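Local coordinates for RIM-binding protein, isoform F (Drosophila melanogaster, PDB 6Q9M), which couples synaptic vesicle recruitment to release sites at the active zone and carries the central array of fibronectin type III domains, at residues I120-A125 and H131-N136; K22-G27 and H73-R78. All blocks are in the same frame, centred on the assembly; numbering follows the deposited sequence.

Contact 1: residues I120-A125 and H131-N136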
loop_
_atom_site.group_PDB
_atom_site.type_symbol
_atom_site.label_atom_id
_atom_site.label_comp_id
_atom_site.label_asym_id
_atom_site.label_seq_id
_atom_site.Cartn_x
_atom_site.Cartn_y
_atom_site.Cartn_z
ATOM N N ILE A 120 8.188 1.392 0.481
ATOM C CA ILE A 120 7.483 0.876 -0.686
ATOM C C ILE A 120 6.717 -0.366 -0.261
ATOM O O ILE A 120 7.319 -1.323 0.234
ATOM C CB ILE A 120 8.450 0.518 -1.831
ATOM C CG1 ILE A 120 9.407 1.679 -2.151
ATOM C CG2 ILE A 120 7.661 0.044 -3.049
ATOM C CD1 ILE A 120 8.726 2.927 -2.652
ATOM N N SER A 121 5.409 -0.369 -0.517
ATOM C CA SER A 121 4.508 -1.487 -0.264
ATOM C C SER A 121 3.868 -1.948 -1.571
ATOM O O SER A 121 3.763 -1.183 -2.541
ATOM C CB SER A 121 3.398 -1.095 0.714
ATOM O OG SER A 121 3.944 -0.544 1.906
ATOM N N TRP A 122 3.415 -3.203 -1.581
ATOM C CA TRP A 122 2.709 -3.741 -2.736
ATOM C C TRP A 122 1.840 -4.914 -2.299
ATOM O O TRP A 122 1.905 -5.386 -1.158
ATOM C CB TRP A 122 3.679 -4.172 -3.843
ATOM C CG TRP A 122 4.651 -5.230 -3.436
ATOM C CD1 TRP A 122 4.529 -6.574 -3.636
ATOM C CD2 TRP A 122 5.912 -5.035 -2.776
ATOM N NE1 TRP A 122 5.640 -7.227 -3.142
ATOM C CE2 TRP A 122 6.496 -6.307 -2.601
ATOM C CE3 TRP A 122 6.600 -3.907 -2.314
ATOM C CZ2 TRP A 122 7.729 -6.486 -1.970
ATOM C CZ3 TRP A 122 7.813 -4.084 -1.705
ATOM C CH2 TRP A 122 8.370 -5.369 -1.536
ATOM N N LEU A 123 1.000 -5.356 -3.227
ATOM C CA LEU A 123 0.196 -6.554 -3.065
ATOM C C LEU A 123 0.676 -7.558 -4.094
ATOM O O LEU A 123 0.473 -7.343 -5.294
ATOM C CB LEU A 123 -1.292 -6.255 -3.253
ATOM C CG LEU A 123 -2.271 -7.420 -3.027
ATOM C CD1 LEU A 123 -2.071 -8.055 -1.643
ATOM C CD2 LEU A 123 -3.735 -6.966 -3.210
ATOM N N PRO A 124 1.358 -8.625 -3.695
ATOM C CA PRO A 124 1.815 -9.606 -4.675
ATOM C C PRO A 124 0.626 -10.352 -5.254
ATOM O O PRO A 124 -0.444 -10.426 -4.650
ATOM C CB PRO A 124 2.712 -10.543 -3.857
ATOM C CG PRO A 124 2.237 -10.408 -2.457
ATOM C CD PRO A 124 1.696 -9.009 -2.311
ATOM N N ALA A 125 0.822 -10.888 -6.462
ATOM C CA ALA A 125 -0.136 -11.827 -7.020
ATOM C C ALA A 125 0.002 -13.202 -6.389
ATOM O O ALA A 125 -0.992 -13.931 -6.287
ATOM C CB ALA A 125 0.041 -11.940 -8.533
ATOM N N HIS A 131 10.365 -10.858 -4.804
ATOM C CA HIS A 131 10.017 -9.656 -5.534
ATOM C C HIS A 131 11.230 -8.743 -5.618
ATOM O O HIS A 131 12.067 -8.707 -4.711
ATOM C CB HIS A 131 8.836 -8.943 -4.894
ATOM C CG HIS A 131 7.558 -9.711 -4.997
ATOM N ND1 HIS A 131 6.777 -9.709 -6.136
ATOM C CD2 HIS A 131 6.935 -10.524 -4.113
ATOM C CE1 HIS A 131 5.719 -10.476 -5.940
ATOM N NE2 HIS A 131 5.794 -10.985 -4.724
ATOM N N VAL A 132 11.306 -8.006 -6.726
ATOM C CA VAL A 132 12.423 -7.127 -7.035
ATOM C C VAL A 132 11.899 -5.701 -7.062
ATOM O O VAL A 132 10.965 -5.392 -7.812
ATOM C CB VAL A 132 13.064 -7.494 -8.384
ATOM C CG1 VAL A 132 13.988 -6.406 -8.838
ATOM C CG2 VAL A 132 13.829 -8.798 -8.278
ATOM N N VAL A 133 12.507 -4.833 -6.259
ATOM C CA VAL A 133 12.153 -3.418 -6.215
ATOM C C VAL A 133 13.106 -2.652 -7.131
ATOM O O VAL A 133 14.327 -2.846 -7.079
ATOM C CB VAL A 133 12.199 -2.879 -4.781
ATOM C CG1 VAL A 133 11.727 -1.440 -4.742
ATOM C CG2 VAL A 133 11.358 -3.773 -3.856
ATOM N N CYS A 134 12.539 -1.829 -8.009
ATOM C CA CYS A 134 13.285 -1.080 -9.005
ATOM C C CYS A 134 12.935 0.390 -8.865
ATOM O O CYS A 134 11.751 0.750 -8.839
ATOM C CB CYS A 134 12.969 -1.581 -10.416
ATOM S SG CYS A 134 13.631 -3.233 -10.770
ATOM N N VAL A 135 13.956 1.234 -8.766
ATOM C CA VAL A 135 13.777 2.677 -8.693
ATOM C C VAL A 135 14.372 3.260 -9.962
ATOM O O VAL A 135 15.544 3.012 -10.269
ATOM C CB VAL A 135 14.436 3.267 -7.439
ATOM C CG1 VAL A 135 13.967 4.701 -7.203
ATOM C CG2 VAL A 135 14.123 2.406 -6.232
ATOM N N ASN A 136 13.554 3.978 -10.732
ATOM C CA ASN A 136 14.022 4.606 -11.970
ATOM C C ASN A 136 14.780 3.605 -12.847
ATOM O O ASN A 136 15.829 3.913 -13.432
ATOM C CB ASN A 136 14.878 5.837 -11.662
ATOM C CG ASN A 136 14.043 7.023 -11.186
ATOM O OD1 ASN A 136 12.827 6.916 -11.021
ATOM N ND2 ASN A 136 14.693 8.152 -10.955
#
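W122 and H131 make an edge-to-face aromatic contact between the two sheets of a fibronectin type III sandwich, where strand 118-123 ends and, after a short connection, strand 131-135 begins. The five-membered ring of the tryptophan supplies the edge. Its NE1 stands over one face of the imidazole, displaced toward the rim, and comes within 3.6 Å of H131 CG. The ring centroids are 4.8 Å apart and the planes are inclined at 62°, a tilted version of the T-shaped pair. The first torsion of W122 (chi1 60°) sets CG between the backbone N and the carbonyl carbon and carries the indole across the gap between the sheets. On H131, CG lies anti to the carbonyl carbon, and the second torsion (chi2 -81°) turns a face of the imidazole toward the indole.

The same indole serves a second neighbour with its other end. CH2 of the six-membered ring lies 4.1 Å from V133 CG2, a dispersion contact with the branch of V133 that sits beside its backbone N. One large side chain thus spans two inward-facing residues of strand 131-135. Past the end of strand 118-123, P124 extends the contact: its CB approaches H131 NE2 at 3.2 Å, so the imidazole meets pyrrolidine carbon as well as indole. No hydrogen bond joins the two segments; shape and ring contacts hold this patch, whose four touching residues are all buried. P105 touches both aromatic side chains, and V108 and V143 also border W122.

A tryptophan on the second strand, reaching from the three-stranded sheet toward the four-stranded one, is a familiar core element of fibronectin type III domains, and the arrangement here is a worked instance of it.

Contact 2: residues K22-G27 and H73-R78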
loop_
_atom_site.group_PDB
_atom_site.type_symbol
_atom_site.label_atom_id
_atom_site.label_comp_id
_atom_site.label_asym_id
_atom_site.label_seq_id
_atom_site.Cartn_x
_atom_site.Cartn_y
_atom_site.Cartn_z
ATOM N N LYS A 22 -17.338 -25.322 -7.914
ATOM C CA LYS A 22 -17.610 -24.183 -7.049
ATOM C C LYS A 22 -16.920 -24.298 -5.694
ATOM O O LYS A 22 -17.427 -23.802 -4.674
ATOM C CB LYS A 22 -19.099 -23.941 -6.867
ATOM C CG LYS A 22 -20.043 -25.124 -6.891
ATOM C CD LYS A 22 -20.097 -25.909 -5.628
ATOM C CE LYS A 22 -21.009 -27.129 -5.745
ATOM N NZ LYS A 22 -20.916 -28.023 -4.595
ATOM N N SER A 23 -15.741 -24.920 -5.659
ATOM C CA SER A 23 -14.987 -25.049 -4.416
ATOM C C SER A 23 -13.511 -25.234 -4.747
ATOM O O SER A 23 -13.148 -25.562 -5.886
ATOM C CB SER A 23 -15.505 -26.223 -3.575
ATOM O OG SER A 23 -15.443 -27.452 -4.284
ATOM N N VAL A 24 -12.658 -24.963 -3.752
ATOM C CA VAL A 24 -11.208 -25.127 -3.883
ATOM C C VAL A 24 -10.654 -25.706 -2.590
ATOM O O VAL A 24 -11.149 -25.404 -1.499
ATOM C CB VAL A 24 -10.471 -23.808 -4.237
ATOM C CG1 VAL A 24 -10.790 -23.341 -5.643
ATOM C CG2 VAL A 24 -10.766 -22.722 -3.205
ATOM N N LEU A 25 -9.616 -26.529 -2.721
ATOM C CA LEU A 25 -8.878 -27.072 -1.589
ATOM C C LEU A 25 -7.474 -26.469 -1.561
ATOM O O LEU A 25 -6.748 -26.537 -2.558
ATOM C CB LEU A 25 -8.818 -28.591 -1.692
ATOM C CG LEU A 25 -8.045 -29.365 -0.640
ATOM C CD1 LEU A 25 -8.788 -29.361 0.685
ATOM C CD2 LEU A 25 -7.799 -30.783 -1.114
ATOM N N ILE A 26 -7.110 -25.858 -0.432
ATOM C CA ILE A 26 -5.837 -25.169 -0.276
ATOM C C ILE A 26 -5.082 -25.742 0.912
ATOM O O ILE A 26 -5.653 -26.366 1.813
ATOM C CB ILE A 26 -5.980 -23.648 -0.079
ATOM C CG1 ILE A 26 -6.566 -23.374 1.308
ATOM C CG2 ILE A 26 -6.770 -23.005 -1.210
ATOM C CD1 ILE A 26 -6.753 -21.901 1.597
ATOM N N GLY A 27 -3.773 -25.492 0.906
ATOM C CA GLY A 27 -2.923 -25.837 2.022
ATOM C C GLY A 27 -1.930 -24.720 2.267
ATOM O O GLY A 27 -1.699 -23.871 1.402
ATOM N N HIS A 73 -10.118 -15.216 -8.587
ATOM C CA HIS A 73 -10.283 -14.986 -7.159
ATOM C C HIS A 73 -8.934 -14.735 -6.504
ATOM O O HIS A 73 -7.905 -15.237 -6.962
ATOM C CB HIS A 73 -10.956 -16.179 -6.467
ATOM C CG HIS A 73 -12.365 -16.405 -6.899
ATOM N ND1 HIS A 73 -13.406 -15.603 -6.486
ATOM C CD2 HIS A 73 -12.904 -17.326 -7.731
ATOM C CE1 HIS A 73 -14.529 -16.027 -7.036
ATOM N NE2 HIS A 73 -14.252 -17.073 -7.793
ATOM N N ARG A 74 -8.961 -13.991 -5.401
ATOM C CA ARG A 74 -7.798 -13.824 -4.543
ATOM C C ARG A 74 -8.074 -14.537 -3.231
ATOM O O ARG A 74 -9.055 -14.221 -2.542
ATOM C CB ARG A 74 -7.485 -12.356 -4.278
ATOM C CG ARG A 74 -6.300 -12.207 -3.318
ATOM C CD ARG A 74 -5.980 -10.766 -2.974
ATOM N NE ARG A 74 -5.505 -10.021 -4.133
ATOM C CZ ARG A 74 -4.261 -10.095 -4.618
ATOM N NH1 ARG A 74 -3.363 -10.890 -4.063
ATOM N NH2 ARG A 74 -3.921 -9.372 -5.671
ATOM N N ILE A 75 -7.229 -15.507 -2.901
ATOM C CA ILE A 75 -7.326 -16.223 -1.639
ATOM C C ILE A 75 -6.163 -15.833 -0.753
ATOM O O ILE A 75 -5.027 -15.685 -1.226
ATOM C CB ILE A 75 -7.377 -17.736 -1.891
ATOM C CG1 ILE A 75 -8.578 -17.980 -2.823
ATOM C CG2 ILE A 75 -7.445 -18.501 -0.539
ATOM C CD1 ILE A 75 -8.922 -19.407 -3.073
ATOM N N SER A 76 -6.445 -15.681 0.530
ATOM C CA SER A 76 -5.427 -15.222 1.455
ATOM C C SER A 76 -5.682 -15.870 2.806
ATOM O O SER A 76 -6.818 -16.234 3.115
ATOM C CB SER A 76 -5.442 -13.692 1.535
ATOM O OG SER A 76 -6.552 -13.274 2.315
ATOM N N VAL A 77 -4.625 -16.024 3.603
ATOM C CA VAL A 77 -4.728 -16.608 4.938
ATOM C C VAL A 77 -4.051 -15.693 5.949
ATOM O O VAL A 77 -2.940 -15.192 5.719
ATOM C CB VAL A 77 -4.106 -18.023 4.994
ATOM C CG1 VAL A 77 -4.305 -18.639 6.380
ATOM C CG2 VAL A 77 -4.702 -18.934 3.908
ATOM N N ARG A 78 -4.720 -15.489 7.078
ATOM C CA ARG A 78 -4.246 -14.598 8.121
ATOM C C ARG A 78 -4.025 -15.373 9.402
ATOM O O ARG A 78 -4.868 -16.189 9.797
ATOM C CB ARG A 78 -5.249 -13.480 8.386
ATOM C CG ARG A 78 -5.439 -12.534 7.229
ATOM C CD ARG A 78 -6.151 -11.275 7.672
ATOM N NE ARG A 78 -7.006 -10.795 6.599
ATOM C CZ ARG A 78 -7.794 -9.731 6.678
ATOM N NH1 ARG A 78 -7.837 -9.013 7.796
ATOM N NH2 ARG A 78 -8.535 -9.391 5.628
#
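The side chains of I26 and I75 owe their meeting to different first torsions. In I26, chi1 of 71° places CG1 between the backbone N and the carbonyl carbon, and an extended second torsion then sends CD1 across toward the facing sheet. I75 (chi1 -57°) has CG1 beside its backbone N and CG2 anti to that N, so its two branches are available to different partners. This is the interior of a fibronectin type III beta-sandwich, with strand 23-29 from the three-stranded sheet lying over strand 73-81 from the four-stranded one.

The short strand segments approach to 9.8 Å between axes, and their N-to-C directions differ by 39°. That separation is too wide for backbone hydrogen bonding, and none bridges the two segments; each strand pairs within its own sheet, and aliphatic carbon fills the space between them. The backbones face each other at I26 and I75, whose CA atoms are 9.2 Å apart. From this point the contact extends to V24, two residues before I26, which meets I75, and to V77, two residues after I75, which meets I26. All four side chains are buried. Further core residues surround them: I96 touches both V24 and I75, V44 borders I26, and L14 packs on V77.

The intervening S76 points the other way, and its OG hydrogen-bonds to D89, which also forms a salt bridge with R78. One strand therefore presents aliphatic groups to the core and polar groups to its other face.

At the level of single methyls, I26 CD1 lies 4.1 Å from I75 CG2 and 4.3 Å from V77 CG2, while V24 and I75 run past each other in opposite directions, bringing V24 CG2 to 3.8 Å from I75 CD1.

Overall arrangement
From the N terminus, contact 2 comes first. Its 45-residue excursion contains strands 39-46, 49-55 and 61-65 before strand 73-81 returns to pack over strand 23-29, uniting the two sheets of the first fibronectin type III domain. Contact 1 follows in the second domain and closes a far shorter loop, with seven residues between strands 118-123 and 131-135. The two are in series and neither nest nor cross. Their centres lie 23 Å apart, yet a probable hydrogen bond of 3.0 Å joins R74 NH1 to P124 O. It links the outer side of strand 73-81 to the turn after strand 118-123, so the domains touch while their cores stay separate.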